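Local coordinates for probable acrylyl-CoA reductase AcuI (Escherichia coli, PDB 1O89), which probably catalyses the NADPH-dependent reduction of acryloyl-CoA to propanoyl-CoA, working as a homodimer of the zinc-containing alcohol dehydrogenase family, at residues A[55-60]-A[339-344]; A[80-85]-A[117-122]; A[103-108]-A[132-137]; A[139-144]-A[307-312]. One frame throughout, in Å; residues are numbered along the deposited sequence.

Interaction 1 (A[55-60]-A[339-344]); sequences VHWSSL and RTLVKV
V55 meets V344 at the chain's C-terminal end, V55 CG1 lying 4.0 Å from V344 CG1. The carbonyl O of H56 accepts V344 N. H56 and W57 both face A87, a classic beta bulge, and H56 NE2 hydrogen-bonds T89 OG1. W57 has the largest share of the contact: K343 CG lies 3.5 Å from the centroid of its six-membered ring, 18° off the normal, a CH-pi contact reached because the lysine chain bends at chi2 (-104°). With an alanine at W57, the K343 methylenes would probably lose the ring they lie on. S58 pairs with V342 in both directions, S58 N to V342 O at 2.9 Å (171° at the hydrogen) and V342 N to S58 O at 3.1 Å, which fixes the antiparallel register. S59 sits opposite L341, CA to CA 4.3 Å. L60 N closes the pairing on T340 O at 3.1 Å, while L60 CD2 packs on V342 CG2. The C-terminal strand 340-343 thus joins strand 51-59 to the parallel neighbour 317-319; helix 139-161 covers the W57 and S59 face, and helix 324-332 packs on L60 and T340.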
loop_
_atom_site.group_PDB
_atom_site.type_symbol
_atom_site.label_atom_id
_atom_site.label_comp_id
_atom_site.label_asym_id
_atom_site.label_seq_id
_atom_site.Cartn_x
_atom_site.Cartn_y
_atom_site.Cartn_z
ATOM N N VAL A 55 -4.996 37.426 -6.313
ATOM C CA VAL A 55 -4.491 36.748 -5.136
ATOM C C VAL A 55 -4.535 37.710 -3.961
ATOM O O VAL A 55 -4.159 38.890 -4.059
ATOM C CB VAL A 55 -3.065 36.215 -5.386
ATOM C CG1 VAL A 55 -2.511 35.481 -4.160
ATOM C CG2 VAL A 55 -3.072 35.298 -6.581
ATOM N N HIS A 56 -5.075 37.224 -2.859
ATOM C CA HIS A 56 -5.166 38.019 -1.648
ATOM C C HIS A 56 -4.169 37.486 -0.620
ATOM O O HIS A 56 -3.544 38.263 0.091
ATOM C CB HIS A 56 -6.587 37.955 -1.097
ATOM C CG HIS A 56 -7.613 38.590 -1.981
ATOM N ND1 HIS A 56 -7.387 39.767 -2.666
ATOM C CD2 HIS A 56 -8.893 38.236 -2.256
ATOM C CE1 HIS A 56 -8.478 40.105 -3.333
ATOM N NE2 HIS A 56 -9.407 39.192 -3.102
ATOM N N TRP A 57 -4.058 36.159 -0.537
ATOM C CA TRP A 57 -3.132 35.474 0.376
ATOM C C TRP A 57 -2.396 34.343 -0.324
ATOM O O TRP A 57 -2.985 33.592 -1.110
ATOM C CB TRP A 57 -3.873 34.877 1.591
ATOM C CG TRP A 57 -4.466 35.882 2.539
ATOM C CD1 TRP A 57 -5.765 36.308 2.569
ATOM C CD2 TRP A 57 -3.793 36.584 3.600
ATOM N NE1 TRP A 57 -5.937 37.233 3.570
ATOM C CE2 TRP A 57 -4.750 37.413 4.229
ATOM C CE3 TRP A 57 -2.482 36.585 4.094
ATOM C CZ2 TRP A 57 -4.438 38.254 5.307
ATOM C CZ3 TRP A 57 -2.169 37.418 5.178
ATOM C CH2 TRP A 57 -3.147 38.241 5.769
ATOM N N SER A 58 -1.111 34.216 -0.028
ATOM C CA SER A 58 -0.331 33.030 -0.384
ATOM C C SER A 58 0.446 32.622 0.883
ATOM O O SER A 58 0.017 32.957 2.002
ATOM C CB SER A 58 0.592 33.339 -1.569
ATOM O OG SER A 58 1.262 32.179 -2.073
ATOM N N SER A 59 1.574 31.933 0.701
ATOM C CA SER A 59 2.386 31.346 1.779
ATOM C C SER A 59 3.836 31.172 1.362
ATOM O O SER A 59 4.166 31.191 0.175
ATOM C CB SER A 59 1.950 29.901 2.111
ATOM O OG SER A 59 0.560 29.729 2.013
ATOM N N LEU A 60 4.671 30.916 2.363
ATOM C CA LEU A 60 6.004 30.397 2.152
ATOM C C LEU A 60 6.063 28.979 2.711
ATOM O O LEU A 60 6.502 28.775 3.840
ATOM C CB LEU A 60 7.046 31.275 2.847
ATOM C CG LEU A 60 7.415 32.639 2.262
ATOM C CD1 LEU A 60 8.815 33.014 2.705
ATOM C CD2 LEU A 60 7.313 32.694 0.726
ATOM N N ARG A 339 3.396 29.296 10.759
ATOM C CA ARG A 339 3.161 29.660 9.367
ATOM C C ARG A 339 3.707 31.027 9.021
ATOM O O ARG A 339 3.556 31.975 9.803
ATOM C CB ARG A 339 1.664 29.678 9.080
ATOM C CG ARG A 339 1.054 28.338 8.874
ATOM C CD ARG A 339 1.282 27.364 9.989
ATOM N NE ARG A 339 0.374 26.217 9.912
ATOM C CZ ARG A 339 0.510 25.111 10.626
ATOM N NH1 ARG A 339 1.522 24.962 11.481
ATOM N NH2 ARG A 339 -0.373 24.140 10.484
ATOM N N THR A 340 4.333 31.127 7.852
ATOM C CA THR A 340 4.597 32.410 7.226
ATOM C C THR A 340 3.582 32.584 6.099
ATOM O O THR A 340 3.579 31.813 5.151
ATOM C CB THR A 340 6.033 32.481 6.662
ATOM O OG1 THR A 340 6.993 32.477 7.726
ATOM C CG2 THR A 340 6.276 33.821 5.978
ATOM N N LEU A 341 2.699 33.574 6.231
ATOM C CA LEU A 341 1.707 33.890 5.213
ATOM C C LEU A 341 2.135 35.125 4.452
ATOM O O LEU A 341 2.706 36.052 5.027
ATOM C CB LEU A 341 0.353 34.174 5.863
ATOM C CG LEU A 341 -0.276 33.070 6.710
ATOM C CD1 LEU A 341 -1.531 33.615 7.367
ATOM C CD2 LEU A 341 -0.590 31.871 5.878
ATOM N N VAL A 342 1.850 35.150 3.158
ATOM C CA VAL A 342 2.125 36.336 2.354
ATOM C C VAL A 342 0.845 37.086 2.005
ATOM O O VAL A 342 -0.019 36.568 1.307
ATOM C CB VAL A 342 2.881 35.969 1.083
ATOM C CG1 VAL A 342 3.153 37.223 0.233
ATOM C CG2 VAL A 342 4.171 35.278 1.447
ATOM N N LYS A 343 0.720 38.304 2.520
ATOM C CA LYS A 343 -0.409 39.171 2.172
ATOM C C LYS A 343 -0.042 39.978 0.931
ATOM O O LYS A 343 0.866 40.804 0.971
ATOM C CB LYS A 343 -0.750 40.097 3.326
ATOM C CG LYS A 343 -2.231 40.448 3.417
ATOM C CD LYS A 343 -2.554 41.845 2.920
ATOM C CE LYS A 343 -3.878 42.364 3.503
ATOM N NZ LYS A 343 -4.182 41.736 4.830
ATOM N N VAL A 344 -0.737 39.726 -0.179
ATOM C CA VAL A 344 -0.354 40.314 -1.468
ATOM C C VAL A 344 -1.320 41.430 -1.910
ATOM O O VAL A 344 -2.453 41.529 -1.426
ATOM C CB VAL A 344 -0.162 39.213 -2.569
ATOM C CG1 VAL A 344 -0.077 37.832 -1.966
ATOM C CG2 VAL A 344 -1.264 39.233 -3.581
#

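Interaction 2 (A[80-85]-A[117-122])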
loop_
_atom_site.group_PDB
_atom_site.type_symbol
_atom_site.label_atom_id
_atom_site.label_comp_id
_atom_site.label_asym_id
_atom_site.label_seq_id
_atom_site.Cartn_x
_atom_site.Cartn_y
_atom_site.Cartn_z
ATOM N N MET A 80 10.509 32.450 -12.763
ATOM C CA MET A 80 9.413 31.735 -12.095
ATOM C C MET A 80 8.857 32.522 -10.939
ATOM O O MET A 80 9.617 33.068 -10.158
ATOM C CB MET A 80 9.924 30.381 -11.579
ATOM C CG MET A 80 8.899 29.533 -10.835
ATOM S SD MET A 80 7.410 29.202 -11.780
ATOM C CE MET A 80 8.093 28.689 -13.285
ATOM N N ILE A 81 7.533 32.571 -10.827
ATOM C CA ILE A 81 6.871 33.104 -9.639
ATOM C C ILE A 81 6.529 31.926 -8.712
ATOM O O ILE A 81 5.730 31.072 -9.085
ATOM C CB ILE A 81 5.593 33.843 -10.000
ATOM C CG1 ILE A 81 5.902 35.104 -10.811
ATOM C CG2 ILE A 81 4.831 34.221 -8.736
ATOM C CD1 ILE A 81 4.663 35.781 -11.369
ATOM N N PRO A 82 7.119 31.877 -7.520
ATOM C CA PRO A 82 6.873 30.781 -6.585
ATOM C C PRO A 82 5.532 30.938 -5.862
ATOM O O PRO A 82 4.757 31.849 -6.152
ATOM C CB PRO A 82 8.038 30.890 -5.610
ATOM C CG PRO A 82 8.394 32.337 -5.606
ATOM C CD PRO A 82 8.024 32.887 -6.954
ATOM N N GLY A 83 5.267 30.037 -4.932
ATOM C CA GLY A 83 4.009 30.005 -4.182
ATOM C C GLY A 83 3.150 28.849 -4.657
ATOM O O GLY A 83 2.358 29.015 -5.581
ATOM N N ILE A 84 3.310 27.679 -4.039
ATOM C CA ILE A 84 2.519 26.518 -4.428
ATOM C C ILE A 84 1.075 26.605 -3.985
ATOM O O ILE A 84 0.241 25.872 -4.502
ATOM C CB ILE A 84 3.151 25.176 -3.942
ATOM C CG1 ILE A 84 3.205 25.085 -2.408
ATOM C CG2 ILE A 84 4.543 24.997 -4.554
ATOM C CD1 ILE A 84 3.767 23.753 -1.900
ATOM N N ASP A 85 0.787 27.475 -3.022
ATOM C CA ASP A 85 -0.583 27.710 -2.561
ATOM C C ASP A 85 -0.990 29.164 -2.795
ATOM O O ASP A 85 -0.179 30.069 -2.617
ATOM C CB ASP A 85 -0.689 27.516 -1.048
ATOM C CG ASP A 85 -0.254 26.158 -0.577
ATOM O OD1 ASP A 85 -0.114 25.199 -1.384
ATOM O OD2 ASP A 85 -0.035 25.974 0.641
ATOM N N GLY A 117 3.023 31.032 -9.928
ATOM C CA GLY A 117 2.146 30.748 -8.816
ATOM C C GLY A 117 1.750 31.930 -7.979
ATOM O O GLY A 117 1.528 33.017 -8.493
ATOM N N GLY A 118 1.712 31.714 -6.668
ATOM C CA GLY A 118 0.943 32.546 -5.757
ATOM C C GLY A 118 1.558 33.820 -5.263
ATOM O O GLY A 118 0.841 34.677 -4.765
ATOM N N LEU A 119 2.867 33.978 -5.382
ATOM C CA LEU A 119 3.524 35.167 -4.830
ATOM C C LEU A 119 3.474 36.305 -5.845
ATOM O O LEU A 119 4.483 36.804 -6.331
ATOM C CB LEU A 119 4.951 34.846 -4.346
ATOM C CG LEU A 119 5.132 34.150 -2.967
ATOM C CD1 LEU A 119 3.965 34.309 -2.012
ATOM C CD2 LEU A 119 5.333 32.706 -3.153
ATOM N N ALA A 120 2.252 36.724 -6.132
ATOM C CA ALA A 120 1.967 37.685 -7.180
ATOM C C ALA A 120 0.534 38.173 -7.001
ATOM O O ALA A 120 -0.282 37.463 -6.421
ATOM C CB ALA A 120 2.132 37.044 -8.533
ATOM N N GLU A 121 0.230 39.367 -7.501
ATOM C CA GLU A 121 -1.123 39.921 -7.385
ATOM C C GLU A 121 -2.110 39.178 -8.274
ATOM O O GLU A 121 -3.315 39.221 -8.034
ATOM C CB GLU A 121 -1.144 41.407 -7.738
ATOM C CG GLU A 121 -0.386 42.256 -6.732
ATOM C CD GLU A 121 -0.346 43.727 -7.088
ATOM O OE1 GLU A 121 -0.493 44.085 -8.279
ATOM O OE2 GLU A 121 -0.156 44.528 -6.160
ATOM N N GLN A 122 -1.602 38.511 -9.303
ATOM C CA GLN A 122 -2.453 37.722 -10.175
ATOM C C GLN A 122 -1.803 36.403 -10.531
ATOM O O GLN A 122 -0.586 36.335 -10.684
ATOM C CB GLN A 122 -2.747 38.484 -11.461
ATOM C CG GLN A 122 -3.276 39.907 -11.278
ATOM C CD GLN A 122 -3.665 40.519 -12.599
ATOM O OE1 GLN A 122 -4.015 39.797 -13.523
ATOM N NE2 GLN A 122 -3.601 41.852 -12.700
#
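I81, P82 and G83 offer three successive carbonyls to the backbone of G117, G118 and L119, a loop-to-loop junction inside the GroES-like catalytic domain of the alcohol dehydrogenase fold. The tight part is this set of backbone bonds. G117 N reaches I81 O at 2.8 Å, from above the carbonyl plane; L119 N reaches P82 O at 2.9 Å, with 160° at the hydrogen; G118 N meets G83 O at 3.0 Å, in the carbonyl plane and on a lone pair. Glycine is what lets the loops come so near, with the CA atoms of G83 and G118 4.3 Å apart: a CB on G83 would run into G118 N, one on G117 into G83 O, and one on G118 into D85 O. The backbone conformation of G83 calls for glycine in its own right. L119, which gives its N-H to P82, is the centre of an inverse gamma turn.

The looser side is apolar and less closely fitted, although every touching residue is buried; solvent is approached beyond A120, at E121. Strand 23-28 covers I81 and A120 here. In I81, CG2 anti to the backbone N (chi1 -66°) brings that methyl to A120, with I81 CG2 3.9 Å from A120 CB.

Interaction 3 (A[103-108]-A[132-137]); sequences EVLLTG and AMPQGL
M133 loses the most surface here and meets the strand 103-107 at two places. Its backbone N donates to E103 O at 3.2 Å, with 157° at the hydrogen and the donor tilted from the carbonyl plane. Its side chain starts with CG anti to the backbone N (chi1 -170°), which sets CB and CG against E103 CG before bends at chi2 and chi3 carry the thioether off toward helix 139-161, where it packs on A142. L105 ranks second. Its CG stands between the backbone N and the carbonyl carbon (chi1 74°), and from there CD1 reaches both the sulfur of M133 and the P134 ring: L105 CD1 lies 4.1 Å from M133 SD and 3.7 Å from P134 CD, the leucine crossing each side chain at about a right angle.

The backbone pattern is antiparallel pairing of strand 103-107 with the short strand 131-132 at an end of the mixed sheet in the GroES-like domain. V104 and A132 form a non-hydrogen-bonded pair with CA atoms 4.7 Å apart, and their side chains diverge; L105 continues the pairing through backbone bonding to V131. Beyond the strand, a type II turn runs from P134 to L137, closed by L137 N on P134 O at 3.2 Å, with G136 at a positive phi.

E103 is the third contributor, and its aliphatic part does the touching: E103 CG comes 3.6 Å from M133 CB, the two side chains slanting across one another at the exposed margin.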
loop_
_atom_site.group_PDB
_atom_site.type_symbol
_atom_site.label_atom_id
_atom_site.label_comp_id
_atom_site.label_asym_id
_atom_site.label_seq_id
_atom_site.Cartn_x
_atom_site.Cartn_y
_atom_site.Cartn_z
ATOM N N GLU A 103 -14.586 33.703 -4.424
ATOM C CA GLU A 103 -13.389 33.252 -3.729
ATOM C C GLU A 103 -13.074 31.784 -4.052
ATOM O O GLU A 103 -13.966 30.929 -4.120
ATOM C CB GLU A 103 -13.402 33.524 -2.213
ATOM C CG GLU A 103 -14.680 33.216 -1.450
ATOM C CD GLU A 103 -15.104 34.341 -0.508
ATOM O OE1 GLU A 103 -14.329 35.315 -0.365
ATOM O OE2 GLU A 103 -16.221 34.261 0.085
ATOM N N VAL A 104 -11.791 31.541 -4.294
ATOM C CA VAL A 104 -11.261 30.235 -4.627
ATOM C C VAL A 104 -9.923 30.038 -3.912
ATOM O O VAL A 104 -9.315 30.985 -3.411
ATOM C CB VAL A 104 -11.053 30.068 -6.177
ATOM C CG1 VAL A 104 -12.379 30.035 -6.911
ATOM C CG2 VAL A 104 -10.150 31.171 -6.758
ATOM N N LEU A 105 -9.475 28.796 -3.846
ATOM C CA LEU A 105 -8.090 28.515 -3.488
ATOM C C LEU A 105 -7.464 27.536 -4.451
ATOM O O LEU A 105 -8.143 26.908 -5.268
ATOM C CB LEU A 105 -7.958 28.068 -2.018
ATOM C CG LEU A 105 -8.347 26.717 -1.401
ATOM C CD1 LEU A 105 -9.827 26.641 -1.177
ATOM C CD2 LEU A 105 -7.821 25.463 -2.130
ATOM N N LEU A 106 -6.147 27.428 -4.351
ATOM C CA LEU A 106 -5.377 26.491 -5.134
ATOM C C LEU A 106 -4.208 26.014 -4.312
ATOM O O LEU A 106 -3.557 26.824 -3.634
ATOM C CB LEU A 106 -4.853 27.157 -6.411
ATOM C CG LEU A 106 -4.066 26.208 -7.330
ATOM C CD1 LEU A 106 -4.318 26.509 -8.801
ATOM C CD2 LEU A 106 -2.549 26.233 -7.049
ATOM N N THR A 107 -3.974 24.702 -4.341
ATOM C CA THR A 107 -2.684 24.112 -3.984
ATOM C C THR A 107 -2.258 23.122 -5.066
ATOM O O THR A 107 -3.095 22.535 -5.750
ATOM C CB THR A 107 -2.727 23.443 -2.595
ATOM O OG1 THR A 107 -3.623 22.321 -2.606
ATOM C CG2 THR A 107 -3.339 24.413 -1.573
ATOM N N GLY A 108 -0.944 22.980 -5.232
ATOM C CA GLY A 108 -0.359 21.988 -6.119
ATOM C C GLY A 108 -0.453 22.264 -7.616
ATOM O O GLY A 108 -0.466 23.409 -8.069
ATOM N N ALA A 132 -13.314 25.753 -5.375
ATOM C CA ALA A 132 -14.288 26.718 -4.873
ATOM C C ALA A 132 -14.132 26.817 -3.363
ATOM O O ALA A 132 -14.057 25.795 -2.686
ATOM C CB ALA A 132 -15.701 26.290 -5.233
ATOM N N MET A 133 -14.059 28.043 -2.847
ATOM C CA MET A 133 -13.838 28.265 -1.422
ATOM C C MET A 133 -14.912 27.488 -0.687
ATOM O O MET A 133 -16.085 27.767 -0.879
ATOM C CB MET A 133 -13.921 29.757 -1.063
ATOM C CG MET A 133 -13.478 30.108 0.363
ATOM S SD MET A 133 -11.639 29.914 0.583
ATOM C CE MET A 133 -11.610 28.993 1.776
ATOM N N PRO A 134 -14.528 26.490 0.109
ATOM C CA PRO A 134 -15.509 25.717 0.884
ATOM C C PRO A 134 -16.190 26.560 1.956
ATOM O O PRO A 134 -15.572 27.486 2.499
ATOM C CB PRO A 134 -14.659 24.617 1.540
ATOM C CG PRO A 134 -13.369 24.619 0.817
ATOM C CD PRO A 134 -13.157 26.002 0.337
ATOM N N GLN A 135 -17.445 26.232 2.252
ATOM C CA GLN A 135 -18.192 26.915 3.298
ATOM C C GLN A 135 -17.463 26.747 4.622
ATOM O O GLN A 135 -17.070 25.641 4.983
ATOM C CB GLN A 135 -19.610 26.343 3.418
ATOM C CG GLN A 135 -20.492 26.566 2.184
ATOM C CD GLN A 135 -21.968 26.289 2.455
ATOM O OE1 GLN A 135 -22.787 27.214 2.482
ATOM N NE2 GLN A 135 -22.311 25.013 2.654
ATOM N N GLY A 136 -17.278 27.850 5.341
ATOM C CA GLY A 136 -16.614 27.822 6.629
ATOM C C GLY A 136 -15.146 28.204 6.576
ATOM O O GLY A 136 -14.519 28.352 7.613
ATOM N N LEU A 137 -14.592 28.356 5.384
ATOM C CA LEU A 137 -13.214 28.812 5.233
ATOM C C LEU A 137 -13.178 30.128 4.487
ATOM O O LEU A 137 -14.072 30.420 3.701
ATOM C CB LEU A 137 -12.376 27.806 4.435
ATOM C CG LEU A 137 -11.637 26.641 5.085
ATOM C CD1 LEU A 137 -10.674 26.061 4.066
ATOM C CD2 LEU A 137 -10.900 27.044 6.353
#

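Interaction 4 (A[139-144]-A[307-312]); sequences ARKAMI and LPESFY
K141 and Y312 cross at about a right angle. CG of K141 lies beside its backbone N (chi1 -68°) and the chain is extended beyond it, which takes CB, CG and CD past the CD1/CE1 side of the ring: K141 CG is 3.7 Å from Y312 CD1, in an oblique approach. Farther out the ammonium ends over the ring face, NZ of K141 4.8 Å from the centroid of Y312 and 14° off the normal, a cation-pi arrangement at fairly long range. Y312 buries more surface here than any other residue of the pair, and its hydroxyl end packs on L137.

One turn along helix 139-161, I144 points the same way. I144 CD1 lies 4.0 Å from Y312 O, and I144 CG2 approaches F311 CE2 at 4.3 Å, again obliquely. The F311 ring is covered on one face by L307 CD1, 4.2 Å above its plane, and the phenylalanine packs on T183 of helix 179-190. The contact therefore joins the start of helix 139-161 to the short, weakly bonded helix 309-312, reached from the nucleotide-binding domain.

E309 carries the opposite charge to K141 but stands beyond salt-bridge range, with OE1 4.4 Å from K141 NZ. A methionine in place of K141 would probably keep some contact with Y312 yet lose the cation over the ring and the positive charge that K141 brings near E309. The chemistry thus combines apolar burial with a charge shared loosely between ring and carboxylate, which may favour K141 staying protonated.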
loop_
_atom_site.group_PDB
_atom_site.type_symbol
_atom_site.label_atom_id
_atom_site.label_comp_id
_atom_site.label_asym_id
_atom_site.label_seq_id
_atom_site.Cartn_x
_atom_site.Cartn_y
_atom_site.Cartn_z
ATOM N N ALA A 139 -9.891 32.936 2.604
ATOM C CA ALA A 139 -8.561 32.946 1.992
ATOM C C ALA A 139 -7.429 32.779 3.022
ATOM O O ALA A 139 -6.543 31.965 2.850
ATOM C CB ALA A 139 -8.380 34.260 1.208
ATOM N N ARG A 140 -7.478 33.541 4.109
ATOM C CA ARG A 140 -6.422 33.478 5.114
ATOM C C ARG A 140 -6.362 32.101 5.772
ATOM O O ARG A 140 -5.301 31.503 5.854
ATOM C CB ARG A 140 -6.617 34.564 6.178
ATOM C CG ARG A 140 -5.413 34.797 7.078
ATOM C CD ARG A 140 -5.527 36.067 7.930
ATOM N NE ARG A 140 -4.328 36.294 8.722
ATOM C CZ ARG A 140 -4.052 35.690 9.883
ATOM N NH1 ARG A 140 -4.880 34.789 10.418
ATOM N NH2 ARG A 140 -2.927 35.989 10.521
ATOM N N LYS A 141 -7.504 31.611 6.242
ATOM C CA LYS A 141 -7.581 30.300 6.875
ATOM C C LYS A 141 -7.113 29.213 5.913
ATOM O O LYS A 141 -6.404 28.296 6.311
ATOM C CB LYS A 141 -9.013 29.990 7.336
ATOM C CG LYS A 141 -9.518 30.859 8.476
ATOM C CD LYS A 141 -10.954 30.489 8.853
ATOM C CE LYS A 141 -11.438 31.243 10.088
ATOM N NZ LYS A 141 -12.519 30.494 10.822
ATOM N N ALA A 142 -7.498 29.322 4.650
ATOM C CA ALA A 142 -7.120 28.321 3.657
ATOM C C ALA A 142 -5.607 28.258 3.495
ATOM O O ALA A 142 -5.049 27.195 3.324
ATOM C CB ALA A 142 -7.782 28.601 2.315
ATOM N N MET A 143 -4.936 29.392 3.558
ATOM C CA MET A 143 -3.486 29.391 3.430
ATOM C C MET A 143 -2.789 28.969 4.708
ATOM O O MET A 143 -1.681 28.471 4.641
ATOM C CB MET A 143 -2.992 30.757 2.967
ATOM C CG MET A 143 -3.497 31.103 1.583
ATOM S SD MET A 143 -2.863 29.936 0.375
ATOM C CE MET A 143 -4.197 28.843 0.145
ATOM N N ILE A 144 -3.420 29.189 5.862
ATOM C CA ILE A 144 -2.925 28.646 7.117
ATOM C C ILE A 144 -2.896 27.113 7.029
ATOM O O ILE A 144 -1.887 26.498 7.371
ATOM C CB ILE A 144 -3.793 29.104 8.306
ATOM C CG1 ILE A 144 -3.534 30.581 8.615
ATOM C CG2 ILE A 144 -3.516 28.233 9.574
ATOM C CD1 ILE A 144 -4.567 31.195 9.516
ATOM N N LEU A 307 -10.925 20.078 11.661
ATOM C CA LEU A 307 -9.837 20.879 12.208
ATOM C C LEU A 307 -10.430 21.631 13.386
ATOM O O LEU A 307 -11.465 22.270 13.217
ATOM C CB LEU A 307 -9.300 21.857 11.162
ATOM C CG LEU A 307 -7.793 21.925 10.891
ATOM C CD1 LEU A 307 -7.151 20.574 10.790
ATOM C CD2 LEU A 307 -7.560 22.736 9.623
ATOM N N PRO A 308 -9.829 21.546 14.577
ATOM C CA PRO A 308 -10.350 22.299 15.730
ATOM C C PRO A 308 -10.209 23.810 15.521
ATOM O O PRO A 308 -9.404 24.241 14.696
ATOM C CB PRO A 308 -9.473 21.839 16.918
ATOM C CG PRO A 308 -8.485 20.850 16.386
ATOM C CD PRO A 308 -8.620 20.773 14.908
ATOM N N GLU A 309 -10.977 24.599 16.264
ATOM C CA GLU A 309 -10.866 26.063 16.181
ATOM C C GLU A 309 -9.502 26.572 16.651
ATOM O O GLU A 309 -8.959 27.522 16.072
ATOM C CB GLU A 309 -11.992 26.757 16.961
ATOM C CG GLU A 309 -13.375 26.646 16.312
ATOM C CD GLU A 309 -13.375 26.950 14.816
ATOM O OE1 GLU A 309 -13.512 28.140 14.445
ATOM O OE2 GLU A 309 -13.240 25.998 14.008
ATOM N N SER A 310 -8.943 25.922 17.671
ATOM C CA SER A 310 -7.623 26.281 18.202
ATOM C C SER A 310 -6.500 26.170 17.167
ATOM O O SER A 310 -5.432 26.768 17.330
ATOM C CB SER A 310 -7.284 25.410 19.419
ATOM O OG SER A 310 -7.331 24.028 19.091
ATOM N N PHE A 311 -6.744 25.402 16.109
ATOM C CA PHE A 311 -5.789 25.274 15.024
ATOM C C PHE A 311 -5.650 26.572 14.199
ATOM O O PHE A 311 -4.547 26.899 13.742
ATOM C CB PHE A 311 -6.202 24.111 14.121
ATOM C CG PHE A 311 -5.300 23.919 12.950
ATOM C CD1 PHE A 311 -4.109 23.215 13.082
ATOM C CD2 PHE A 311 -5.629 24.457 11.717
ATOM C CE1 PHE A 311 -3.266 23.041 11.991
ATOM C CE2 PHE A 311 -4.796 24.288 10.626
ATOM C CZ PHE A 311 -3.616 23.577 10.763
ATOM N N TYR A 312 -6.763 27.291 13.997
ATOM C CA TYR A 312 -6.781 28.514 13.177
ATOM C C TYR A 312 -6.242 29.738 13.907
ATOM O O TYR A 312 -5.675 30.633 13.270
ATOM C CB TYR A 312 -8.205 28.842 12.690
ATOM C CG TYR A 312 -8.841 27.805 11.791
ATOM C CD1 TYR A 312 -8.592 27.790 10.420
ATOM C CD2 TYR A 312 -9.706 26.850 12.311
ATOM C CE1 TYR A 312 -9.182 26.832 9.589
ATOM C CE2 TYR A 312 -10.298 25.897 11.501
ATOM C CZ TYR A 312 -10.033 25.889 10.137
ATOM O OH TYR A 312 -10.610 24.941 9.322
#

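How the interactions relate
Along the chain, interaction 1 spans almost everything: its segments, 55-60 and 339-344, enclose the other three. Interactions 2 and 3 alternate within the GroES-like region, and interaction 4 follows both. Interactions 1 and 2, their centres about 9 Å apart, touch, S58 OG meeting D85 O at 2.6 Å; the centres of 2 and 4 are farthest apart, about 20 Å. Interactions 1 and 3 reach the same mixed sheet, their centres about 14 Å apart, without touching. Helix 139-161 ties the set together: its first turns meet W57, D85 and M133, and interaction 4 links it to 307-312. The C-terminal strand thus returns to the domain built near the start of the chain.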